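Long-range contacts in carbohydrate kinase, pfkB family (Enterococcus faecalis, PDB 3KTN), which probably phosphorylates a sugar or sugar acid, perhaps 2-keto-3-deoxygluconate, as a kinase of the PfkB (ribokinase) family: residues 131-136 and 162-167; 280-285 and 298-303; 166-171 and 202-207; 208-213 and 223-228. One frame throughout, in Å; residues are numbered along the deposited sequence.

Interaction 1. Residues 131-136 and 162-167; sequences DMVHIC and KKVCFD
Lys-162 CB lies near Asp-131 O, while its NZ bonds Val-130 O. Lys-163 then opens a parallel two-strand ladder: its N donates to Asp-131 O at 3.1 Å, and its O receives Val-133 N at 2.9 Å. Its side chain starts on the same sheet face as that of Met-132, a selenomethionine, whose bent end brings CE to 3.4 Å from Lys-163 CG, a tight carbon pair. Val-164 lies on the other face with Val-133 and Ile-135; its CG1 approaches Ile-135 CD1 at 4.3 Å. Cys-165 is bonded twice to the same strand, through its N to Val-133 O and its O to Ile-135 N (2.8 Å, 169° at the hydrogen). Cys-165 SG reaches Met-132 SE at 3.5 Å, and its CB comes within 3.4 Å of His-134 CD2. Phe-166 returns to the valine face, CD1 lying near Ile-135 O. With Asp-167 CG set between the backbone N and the carbonyl carbon (chi1 69°), the carboxylate bends toward strand 132-135 and OD2 comes to 2.9 Å from His-134 CE1; Gly-137 N donates to that oxygen. The axes run 21° from parallel. With helix 144-159 on the valine face, the strands form a beta-alpha-beta crossover of the central sheet, flanked by strands 4-8 and 196-198; helices 278-291 and 36-46 pack on the Met-132 and His-134 face.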
# COMPACT_ATOMS: atom_id res chain seq x y z
N ASP A 131 -20.37 -36.31 -9.40
CA ASP A 131 -19.96 -37.43 -10.24
C ASP A 131 -18.54 -37.85 -9.89
O ASP A 131 -18.12 -38.97 -10.19
CB ASP A 131 -20.00 -37.04 -11.71
CG ASP A 131 -21.32 -36.43 -12.11
OD1 ASP A 131 -22.36 -37.09 -11.92
OD2 ASP A 131 -21.31 -35.29 -12.62
N MSE A 132 -17.80 -36.94 -9.27
CA MSE A 132 -16.41 -37.20 -8.91
C MSE A 132 -16.08 -36.51 -7.60
O MSE A 132 -16.58 -35.43 -7.31
CB MSE A 132 -15.50 -36.69 -10.02
CG MSE A 132 -14.02 -36.97 -9.82
SE MSE A 132 -12.96 -36.28 -11.31
CE MSE A 132 -13.24 -37.69 -12.58
N VAL A 133 -15.23 -37.14 -6.79
CA VAL A 133 -14.83 -36.56 -5.52
C VAL A 133 -13.33 -36.73 -5.33
O VAL A 133 -12.78 -37.83 -5.48
CB VAL A 133 -15.57 -37.21 -4.33
CG1 VAL A 133 -15.34 -38.71 -4.32
CG2 VAL A 133 -15.11 -36.59 -3.03
N HIS A 134 -12.66 -35.62 -5.01
CA HIS A 134 -11.22 -35.64 -4.78
C HIS A 134 -10.94 -35.57 -3.29
O HIS A 134 -11.39 -34.65 -2.61
CB HIS A 134 -10.54 -34.47 -5.49
CG HIS A 134 -9.06 -34.45 -5.32
ND1 HIS A 134 -8.46 -34.07 -4.14
CD2 HIS A 134 -8.06 -34.81 -6.15
CE1 HIS A 134 -7.15 -34.21 -4.25
NE2 HIS A 134 -6.88 -34.66 -5.46
N ILE A 135 -10.21 -36.56 -2.80
CA ILE A 135 -9.87 -36.63 -1.39
C ILE A 135 -8.43 -36.15 -1.25
O ILE A 135 -7.50 -36.80 -1.73
CB ILE A 135 -10.02 -38.08 -0.87
CG1 ILE A 135 -11.48 -38.51 -1.01
CG2 ILE A 135 -9.58 -38.17 0.58
CD1 ILE A 135 -11.78 -39.93 -0.55
N CYS A 136 -8.26 -35.01 -0.59
CA CYS A 136 -6.94 -34.41 -0.42
C CYS A 136 -6.06 -35.24 0.50
O CYS A 136 -6.44 -35.53 1.64
CB CYS A 136 -7.07 -32.99 0.13
SG CYS A 136 -8.10 -31.90 -0.89
N LYS A 162 -18.96 -43.49 -7.62
CA LYS A 162 -18.51 -42.15 -7.96
C LYS A 162 -17.01 -42.21 -8.20
O LYS A 162 -16.29 -42.93 -7.51
CB LYS A 162 -18.80 -41.17 -6.81
CG LYS A 162 -20.27 -41.05 -6.45
CD LYS A 162 -21.09 -40.58 -7.64
CE LYS A 162 -22.56 -40.45 -7.28
NZ LYS A 162 -23.35 -39.94 -8.43
N LYS A 163 -16.53 -41.45 -9.18
CA LYS A 163 -15.11 -41.43 -9.49
C LYS A 163 -14.36 -40.84 -8.29
O LYS A 163 -14.81 -39.85 -7.70
CB LYS A 163 -14.85 -40.60 -10.74
CG LYS A 163 -13.55 -40.93 -11.45
CD LYS A 163 -13.55 -42.36 -11.97
CE LYS A 163 -14.67 -42.60 -12.97
NZ LYS A 163 -14.63 -43.98 -13.52
N VAL A 164 -13.24 -41.45 -7.92
CA VAL A 164 -12.46 -40.99 -6.78
C VAL A 164 -11.04 -40.57 -7.17
O VAL A 164 -10.32 -41.33 -7.83
CB VAL A 164 -12.38 -42.09 -5.70
CG1 VAL A 164 -11.62 -41.60 -4.49
CG2 VAL A 164 -13.79 -42.52 -5.30
N CYS A 165 -10.65 -39.37 -6.75
CA CYS A 165 -9.33 -38.82 -7.04
C CYS A 165 -8.58 -38.63 -5.74
O CYS A 165 -9.19 -38.32 -4.71
CB CYS A 165 -9.46 -37.49 -7.78
SG CYS A 165 -10.53 -37.59 -9.21
N PHE A 166 -7.27 -38.79 -5.78
CA PHE A 166 -6.46 -38.67 -4.58
C PHE A 166 -5.06 -38.16 -4.91
O PHE A 166 -4.49 -38.53 -5.94
CB PHE A 166 -6.35 -40.05 -3.92
CG PHE A 166 -5.45 -40.09 -2.72
CD1 PHE A 166 -5.83 -39.50 -1.53
CD2 PHE A 166 -4.22 -40.75 -2.79
CE1 PHE A 166 -5.00 -39.56 -0.41
CE2 PHE A 166 -3.39 -40.81 -1.68
CZ PHE A 166 -3.77 -40.21 -0.49
N ASP A 167 -4.52 -37.32 -4.04
CA ASP A 167 -3.19 -36.78 -4.24
C ASP A 167 -2.27 -37.15 -3.10
O ASP A 167 -2.63 -37.05 -1.93
CB ASP A 167 -3.24 -35.25 -4.37
CG ASP A 167 -3.61 -34.56 -3.07
OD1 ASP A 167 -2.73 -33.91 -2.46
OD2 ASP A 167 -4.77 -34.67 -2.63

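Interaction 2. Residues 280-285 and 298-303; sequences DAYAAG and KAVTFA
Tyr-282 and Ala-303 form the main apolar contact between helices 278-291 and 296-310. The tyrosine ring extends from its helix with CG anti to the backbone N (chi1 -179°), which carries CE1 to 3.6 Å from Ala-303 CB. Farther along the ring, OH meets Val-300 CG2 at 3.4 Å; the two side chains lie next to each other and point the same way. Backbone-mediated packing forms a second group. Ala-303 CB is directed at the opposing helix and stands 3.5 Å from Tyr-282 O. Gly-285 has no side chain, and there the backbones come to 4.0 Å between Gly-285 CA and Ala-303 CA. Phe-302 borders the same place, CD2 being 4.0 Å from Gly-285 O, while its ring meets Trp-294 edge-to-face. The short helical segments run at 149° to one another with axes 8.5 Å apart. Polar bonds come from just beyond the two segments: Asn-306 ND2 of helix 296-310 bonds Ala-281 O and so links the same helices, while Tyr-282 OH makes a weak hydrogen bond to Tyr-255 O. The chemistry is therefore that of a close antiparallel helix pair, fitted through small residues and van der Waals contact in the buried interior and supplemented by the Asn-306 bond.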
# COMPACT_ATOMS: atom_id res chain seq x y z
N ASP A 280 -1.22 -28.34 -7.83
CA ASP A 280 -2.67 -28.49 -7.93
C ASP A 280 -3.21 -28.00 -9.27
O ASP A 280 -4.31 -28.37 -9.67
CB ASP A 280 -3.36 -27.78 -6.77
CG ASP A 280 -2.87 -28.25 -5.42
OD1 ASP A 280 -2.75 -29.48 -5.24
OD2 ASP A 280 -2.61 -27.40 -4.53
N ALA A 281 -2.44 -27.15 -9.95
CA ALA A 281 -2.86 -26.65 -11.26
C ALA A 281 -2.66 -27.78 -12.28
O ALA A 281 -3.43 -27.92 -13.23
CB ALA A 281 -2.05 -25.42 -11.66
N TYR A 282 -1.60 -28.57 -12.10
CA TYR A 282 -1.35 -29.69 -13.00
C TYR A 282 -2.50 -30.69 -12.86
O TYR A 282 -3.08 -31.14 -13.85
CB TYR A 282 -0.03 -30.39 -12.65
CG TYR A 282 0.29 -31.54 -13.59
CD1 TYR A 282 0.68 -31.31 -14.90
CD2 TYR A 282 0.16 -32.87 -13.16
CE1 TYR A 282 0.95 -32.36 -15.78
CE2 TYR A 282 0.42 -33.94 -14.03
CZ TYR A 282 0.81 -33.67 -15.34
OH TYR A 282 1.07 -34.69 -16.22
N ALA A 283 -2.83 -31.02 -11.61
CA ALA A 283 -3.92 -31.95 -11.33
C ALA A 283 -5.23 -31.45 -11.92
O ALA A 283 -6.00 -32.23 -12.49
CB ALA A 283 -4.06 -32.17 -9.84
N ALA A 284 -5.49 -30.16 -11.79
CA ALA A 284 -6.72 -29.58 -12.32
C ALA A 284 -6.77 -29.76 -13.83
O ALA A 284 -7.83 -30.01 -14.39
CB ALA A 284 -6.81 -28.09 -11.97
N GLY A 285 -5.62 -29.63 -14.47
CA GLY A 285 -5.55 -29.80 -15.91
C GLY A 285 -5.81 -31.24 -16.30
O GLY A 285 -6.47 -31.51 -17.31
N LYS A 298 -3.27 -35.13 -25.20
CA LYS A 298 -3.90 -33.82 -25.12
C LYS A 298 -4.02 -33.36 -23.67
O LYS A 298 -3.80 -32.19 -23.36
CB LYS A 298 -5.27 -33.88 -25.78
CG LYS A 298 -5.98 -32.54 -25.93
CD LYS A 298 -7.33 -32.73 -26.60
CE LYS A 298 -8.03 -31.41 -26.85
NZ LYS A 298 -7.22 -30.52 -27.73
N ALA A 299 -4.37 -34.29 -22.78
CA ALA A 299 -4.53 -33.99 -21.37
C ALA A 299 -3.21 -33.63 -20.69
O ALA A 299 -3.15 -32.65 -19.93
CB ALA A 299 -5.16 -35.17 -20.66
N VAL A 300 -2.16 -34.40 -20.96
CA VAL A 300 -0.87 -34.15 -20.34
C VAL A 300 -0.24 -32.86 -20.87
O VAL A 300 0.45 -32.15 -20.14
CB VAL A 300 0.10 -35.35 -20.54
CG1 VAL A 300 0.61 -35.39 -21.98
CG2 VAL A 300 1.26 -35.24 -19.58
N THR A 301 -0.48 -32.55 -22.14
CA THR A 301 0.06 -31.32 -22.73
C THR A 301 -0.64 -30.11 -22.12
O THR A 301 -0.00 -29.14 -21.71
CB THR A 301 -0.16 -31.28 -24.26
OG1 THR A 301 0.68 -32.25 -24.89
CG2 THR A 301 0.16 -29.90 -24.80
N PHE A 302 -1.97 -30.18 -22.06
CA PHE A 302 -2.78 -29.11 -21.50
C PHE A 302 -2.42 -28.87 -20.03
O PHE A 302 -2.22 -27.73 -19.61
CB PHE A 302 -4.25 -29.50 -21.62
CG PHE A 302 -5.19 -28.46 -21.09
CD1 PHE A 302 -5.70 -27.47 -21.92
CD2 PHE A 302 -5.59 -28.49 -19.76
CE1 PHE A 302 -6.59 -26.51 -21.43
CE2 PHE A 302 -6.48 -27.54 -19.26
CZ PHE A 302 -6.98 -26.55 -20.10
N ALA A 303 -2.34 -29.96 -19.26
CA ALA A 303 -2.03 -29.88 -17.84
C ALA A 303 -0.63 -29.34 -17.52
O ALA A 303 -0.46 -28.61 -16.54
CB ALA A 303 -2.22 -31.25 -17.20

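Interaction 3. Residues 166-171 and 202-207; sequences FDFNYR and RDLVEL. With SO4 (sulfate ion), chain B.
Leu-207 and Tyr-170 make the compact side of this contact. Leu-207 CB lies over one face of the phenol ring, 4.2 Å from its centroid and 21° off the normal, a CH-pi arrangement, while the leucine branch CD2 reaches Tyr-170 CB at 3.7 Å. That branch also faces the edge of the Phe-168 ring, Phe-168 CD1 to Leu-207 CD2 being 4.1 Å. Asp-203 enters between the two aromatics: OD1 lies in the Tyr-170 ring plane, 3.4 Å from CD2 of that ring, and OD2 is 3.8 Å from Phe-168 CB. The carboxylate is only 9° from the Phe-168 ring plane but 67° from that of Tyr-170. Ser-200 N donates to Asp-203 OD2, which fixes the acid at the start of its helix. Toward solvent the contact thins, with Tyr-170 OH still 4.3 Å from OE1 of the exposed residue Glu-206. Arg-171 turns away from the helix and binds a sulfate through NE to O1 (2.6 Å) and NH2 to O2. The chemistry thus divides in two: aromatic and aliphatic groups join the loop after strand 163-167 to helix 201-206 and the residue following it, while Arg-171, with Arg-108, holds a sulfate that probably comes from the crystallisation liquor and need not reflect a natural ligand.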
# COMPACT_ATOMS: atom_id res chain seq x y z
N PHE A 166 -7.27 -38.79 -5.78
CA PHE A 166 -6.46 -38.67 -4.58
C PHE A 166 -5.06 -38.16 -4.91
O PHE A 166 -4.49 -38.53 -5.94
CB PHE A 166 -6.35 -40.05 -3.92
CG PHE A 166 -5.45 -40.09 -2.72
CD1 PHE A 166 -5.83 -39.50 -1.53
CD2 PHE A 166 -4.22 -40.75 -2.79
CE1 PHE A 166 -5.00 -39.56 -0.41
CE2 PHE A 166 -3.39 -40.81 -1.68
CZ PHE A 166 -3.77 -40.21 -0.49
N ASP A 167 -4.52 -37.32 -4.04
CA ASP A 167 -3.19 -36.78 -4.24
C ASP A 167 -2.27 -37.15 -3.10
O ASP A 167 -2.63 -37.05 -1.93
CB ASP A 167 -3.24 -35.25 -4.37
CG ASP A 167 -3.61 -34.56 -3.07
OD1 ASP A 167 -2.73 -33.91 -2.46
OD2 ASP A 167 -4.77 -34.67 -2.63
N PHE A 168 -1.07 -37.62 -3.45
CA PHE A 168 -0.07 -37.96 -2.45
C PHE A 168 0.39 -36.61 -1.90
O PHE A 168 0.72 -35.71 -2.67
CB PHE A 168 1.12 -38.67 -3.11
CG PHE A 168 0.92 -40.15 -3.35
CD1 PHE A 168 1.45 -41.08 -2.46
CD2 PHE A 168 0.23 -40.60 -4.46
CE1 PHE A 168 1.29 -42.45 -2.68
CE2 PHE A 168 0.06 -41.97 -4.69
CZ PHE A 168 0.59 -42.89 -3.80
N ASN A 169 0.41 -36.47 -0.58
CA ASN A 169 0.86 -35.22 0.01
C ASN A 169 2.01 -35.55 0.94
O ASN A 169 2.06 -35.10 2.08
CB ASN A 169 -0.26 -34.54 0.80
CG ASN A 169 0.02 -33.07 1.06
OD1 ASN A 169 -0.29 -32.55 2.13
ND2 ASN A 169 0.59 -32.39 0.07
N TYR A 170 2.94 -36.37 0.44
CA TYR A 170 4.09 -36.80 1.22
C TYR A 170 5.30 -35.90 0.99
O TYR A 170 5.80 -35.79 -0.12
CB TYR A 170 4.46 -38.24 0.85
CG TYR A 170 5.81 -38.68 1.38
CD1 TYR A 170 6.07 -38.72 2.75
CD2 TYR A 170 6.83 -39.06 0.50
CE1 TYR A 170 7.31 -39.13 3.24
CE2 TYR A 170 8.08 -39.47 0.98
CZ TYR A 170 8.31 -39.50 2.35
OH TYR A 170 9.54 -39.90 2.82
N ARG A 171 5.76 -35.27 2.07
CA ARG A 171 6.93 -34.41 2.00
C ARG A 171 8.02 -35.00 2.88
O ARG A 171 7.98 -34.89 4.10
CB ARG A 171 6.57 -32.99 2.44
CG ARG A 171 5.58 -32.31 1.52
CD ARG A 171 5.30 -30.88 1.94
NE ARG A 171 4.23 -30.26 1.16
CZ ARG A 171 4.29 -30.04 -0.15
NH1 ARG A 171 5.37 -30.38 -0.84
NH2 ARG A 171 3.26 -29.48 -0.77
N ARG A 202 9.14 -41.19 -6.88
CA ARG A 202 9.77 -41.21 -5.57
C ARG A 202 8.78 -41.52 -4.45
O ARG A 202 9.18 -42.02 -3.40
CB ARG A 202 10.47 -39.89 -5.28
CG ARG A 202 11.65 -39.60 -6.20
CD ARG A 202 12.49 -38.45 -5.68
NE ARG A 202 13.61 -38.14 -6.57
CZ ARG A 202 13.47 -37.65 -7.80
NH1 ARG A 202 12.26 -37.41 -8.29
NH2 ARG A 202 14.54 -37.40 -8.54
N ASP A 203 7.51 -41.22 -4.66
CA ASP A 203 6.52 -41.51 -3.63
C ASP A 203 6.37 -43.03 -3.51
O ASP A 203 6.39 -43.59 -2.42
CB ASP A 203 5.15 -40.90 -3.97
CG ASP A 203 5.11 -39.40 -3.75
OD1 ASP A 203 5.55 -38.94 -2.67
OD2 ASP A 203 4.62 -38.68 -4.64
N LEU A 204 6.23 -43.68 -4.66
CA LEU A 204 6.07 -45.13 -4.70
C LEU A 204 7.24 -45.83 -4.02
O LEU A 204 7.05 -46.72 -3.19
CB LEU A 204 5.94 -45.60 -6.15
CG LEU A 204 4.84 -44.88 -6.93
CD1 LEU A 204 4.78 -45.44 -8.35
CD2 LEU A 204 3.51 -45.06 -6.22
N VAL A 205 8.45 -45.40 -4.35
CA VAL A 205 9.66 -46.00 -3.78
C VAL A 205 9.91 -45.61 -2.32
O VAL A 205 10.01 -46.48 -1.45
CB VAL A 205 10.90 -45.62 -4.62
CG1 VAL A 205 12.17 -46.13 -3.96
CG2 VAL A 205 10.77 -46.20 -6.03
N GLU A 206 10.02 -44.31 -2.06
CA GLU A 206 10.30 -43.82 -0.71
C GLU A 206 9.18 -43.92 0.31
O GLU A 206 9.44 -44.06 1.50
CB GLU A 206 10.77 -42.37 -0.77
CG GLU A 206 12.17 -42.21 -1.33
CD GLU A 206 12.59 -40.76 -1.36
OE1 GLU A 206 12.44 -40.08 -0.32
OE2 GLU A 206 13.08 -40.31 -2.42
N LEU A 207 7.93 -43.83 -0.13
CA LEU A 207 6.82 -43.91 0.81
C LEU A 207 6.15 -45.27 0.84
O LEU A 207 5.96 -45.85 1.91
CB LEU A 207 5.77 -42.83 0.50
CG LEU A 207 4.53 -42.89 1.40
CD1 LEU A 207 4.94 -42.69 2.85
CD2 LEU A 207 3.52 -41.84 0.97
S SO4 B . 1.06 -29.15 2.49
O1 SO4 B . 2.14 -30.13 2.68
O2 SO4 B . 0.98 -28.76 1.08
O3 SO4 B . -0.23 -29.73 2.91
O4 SO4 B . 1.34 -27.97 3.34

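Interaction 4. Residues 208-213 and 223-228; sequences LGFIPR and TELIQR
Arg-228 reaches across to the loop and gives Ile-211 O its main bond from NH2, 2.9 Å long with an angle of 162° at the hydrogen. The oxygen lies in the guanidinium plane, whereas the donor is tilted 27° from the plane of the carbonyl. NH1 adds a weak second bond to the same oxygen, so both terminal nitrogens converge on one acceptor. The guanidinium is also held from its own helix: Arg-228 NH1 forms a salt bridge with Glu-224 OE1 at 2.9 Å, although the angle makes the hydrogen bond weak. A water between Glu-224 OE1 and Arg-213 N may bridge the acid to the loop backbone, but it is modelled too close to OE1 for the link to be more than doubtful. Arg-213 lays its CG 3.2 Å from Glu-224 OE1, but its guanidinium turns to a salt bridge with Asp-215. Outward from these polar groups, the Phe-210 ring slides past the Arg-228 guanidinium with planes 16° apart, Phe-210 CD1 being 3.8 Å from Arg-228 NH2. Leu-225 spreads its two methyls under the loop: CD1 touches Phe-210 CD1 at 3.4 Å and CD2 faces Pro-212 CB at 4.2 Å. Leu-225 also rests on Val-205 of helix 201-206. The loop joining helices 201-206 and 218-233 thus folds back and packs on the second helix, a surface connection of the ribokinase-like fold.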
# COMPACT_ATOMS: atom_id res chain seq x y z
N LEU A 208 5.78 -45.77 -0.33
CA LEU A 208 5.11 -47.06 -0.44
C LEU A 208 6.09 -48.23 -0.46
O LEU A 208 5.69 -49.37 -0.68
CB LEU A 208 4.22 -47.07 -1.68
CG LEU A 208 3.13 -46.00 -1.70
CD1 LEU A 208 2.29 -46.16 -2.95
CD2 LEU A 208 2.26 -46.11 -0.46
N GLY A 209 7.37 -47.94 -0.25
CA GLY A 209 8.38 -48.97 -0.23
C GLY A 209 8.54 -49.85 -1.46
O GLY A 209 9.19 -50.89 -1.39
N PHE A 210 7.97 -49.44 -2.59
CA PHE A 210 8.10 -50.23 -3.81
C PHE A 210 9.57 -50.38 -4.20
O PHE A 210 10.40 -49.53 -3.87
CB PHE A 210 7.34 -49.57 -4.96
CG PHE A 210 5.89 -49.96 -5.03
CD1 PHE A 210 5.43 -50.75 -6.08
CD2 PHE A 210 4.99 -49.54 -4.06
CE1 PHE A 210 4.09 -51.11 -6.17
CE2 PHE A 210 3.65 -49.90 -4.14
CZ PHE A 210 3.19 -50.68 -5.19
N ILE A 211 9.88 -51.48 -4.88
CA ILE A 211 11.24 -51.76 -5.33
C ILE A 211 11.25 -51.90 -6.85
O ILE A 211 10.47 -52.66 -7.42
CB ILE A 211 11.79 -53.06 -4.70
CG1 ILE A 211 11.79 -52.96 -3.17
CG2 ILE A 211 13.20 -53.33 -5.20
CD1 ILE A 211 12.73 -51.91 -2.61
N PRO A 212 12.15 -51.16 -7.52
CA PRO A 212 12.25 -51.21 -8.98
C PRO A 212 13.07 -52.40 -9.49
O PRO A 212 14.03 -52.83 -8.85
CB PRO A 212 12.92 -49.89 -9.32
CG PRO A 212 13.84 -49.70 -8.16
CD PRO A 212 12.98 -50.08 -6.97
N ARG A 213 12.67 -52.93 -10.64
CA ARG A 213 13.36 -54.06 -11.26
C ARG A 213 14.77 -53.62 -11.65
O ARG A 213 14.97 -53.03 -12.71
CB ARG A 213 12.59 -54.51 -12.51
CG ARG A 213 11.29 -55.23 -12.22
CD ARG A 213 11.54 -56.71 -11.97
NE ARG A 213 12.04 -57.37 -13.18
CZ ARG A 213 11.31 -57.60 -14.27
NH1 ARG A 213 10.03 -57.24 -14.31
NH2 ARG A 213 11.86 -58.19 -15.32
N THR A 223 8.38 -47.27 -16.11
CA THR A 223 7.02 -47.68 -16.45
C THR A 223 6.60 -48.98 -15.75
O THR A 223 5.46 -49.11 -15.30
CB THR A 223 6.86 -47.86 -17.97
OG1 THR A 223 7.23 -46.66 -18.64
CG2 THR A 223 5.42 -48.20 -18.32
N GLU A 224 7.52 -49.94 -15.67
CA GLU A 224 7.22 -51.23 -15.03
C GLU A 224 6.79 -51.02 -13.58
O GLU A 224 5.80 -51.59 -13.14
CB GLU A 224 8.46 -52.14 -15.08
CG GLU A 224 8.20 -53.61 -14.72
CD GLU A 224 7.95 -53.85 -13.24
OE1 GLU A 224 8.73 -53.34 -12.40
OE2 GLU A 224 6.97 -54.55 -12.90
N LEU A 225 7.54 -50.20 -12.86
CA LEU A 225 7.22 -49.93 -11.46
C LEU A 225 5.86 -49.26 -11.28
O LEU A 225 5.07 -49.67 -10.43
CB LEU A 225 8.31 -49.04 -10.85
CG LEU A 225 8.02 -48.44 -9.47
CD1 LEU A 225 7.45 -49.50 -8.54
CD2 LEU A 225 9.30 -47.86 -8.90
N ILE A 226 5.58 -48.24 -12.09
CA ILE A 226 4.32 -47.50 -11.99
C ILE A 226 3.08 -48.28 -12.41
O ILE A 226 2.06 -48.25 -11.72
CB ILE A 226 4.40 -46.19 -12.81
CG1 ILE A 226 5.43 -45.26 -12.17
CG2 ILE A 226 3.04 -45.51 -12.88
CD1 ILE A 226 5.70 -44.00 -12.95
N GLN A 227 3.15 -48.98 -13.53
CA GLN A 227 1.99 -49.74 -13.98
C GLN A 227 1.75 -50.95 -13.08
O GLN A 227 0.65 -51.51 -13.06
CB GLN A 227 2.15 -50.16 -15.44
CG GLN A 227 2.27 -48.97 -16.37
CD GLN A 227 2.27 -49.36 -17.83
OE1 GLN A 227 3.07 -50.18 -18.26
NE2 GLN A 227 1.37 -48.75 -18.60
N ARG A 228 2.77 -51.33 -12.32
CA ARG A 228 2.67 -52.45 -11.39
C ARG A 228 1.85 -51.93 -10.20
O ARG A 228 0.90 -52.57 -9.76
CB ARG A 228 4.07 -52.86 -10.94
CG ARG A 228 4.21 -54.33 -10.54
CD ARG A 228 5.67 -54.66 -10.26
NE ARG A 228 6.12 -54.16 -8.97
CZ ARG A 228 7.38 -53.84 -8.68
NH1 ARG A 228 8.33 -53.97 -9.60
NH2 ARG A 228 7.69 -53.42 -7.46
O HOH W 1 10.62 -51.82 -12.69

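How the interactions relate
From the N terminus, interaction 1 comes first, closing a largely helical connection between neighbouring parallel strands of the central sheet. Interaction 3 begins on the second of these strands, sharing Phe-166 and Asp-167, and closes the next loop at helix 201-206. Interaction 4 follows in series and folds the connection to helix 218-233 back on itself. Interactions 3 and 4 touch: Leu-204 O and Phe-210 N are 2.9 Å apart, a probable hydrogen bond, and Val-205 packs on Leu-225. Interaction 2 comes last and closes a short helical hairpin, its centre about 16 Å from that of interaction 1. No loop encloses or crosses another.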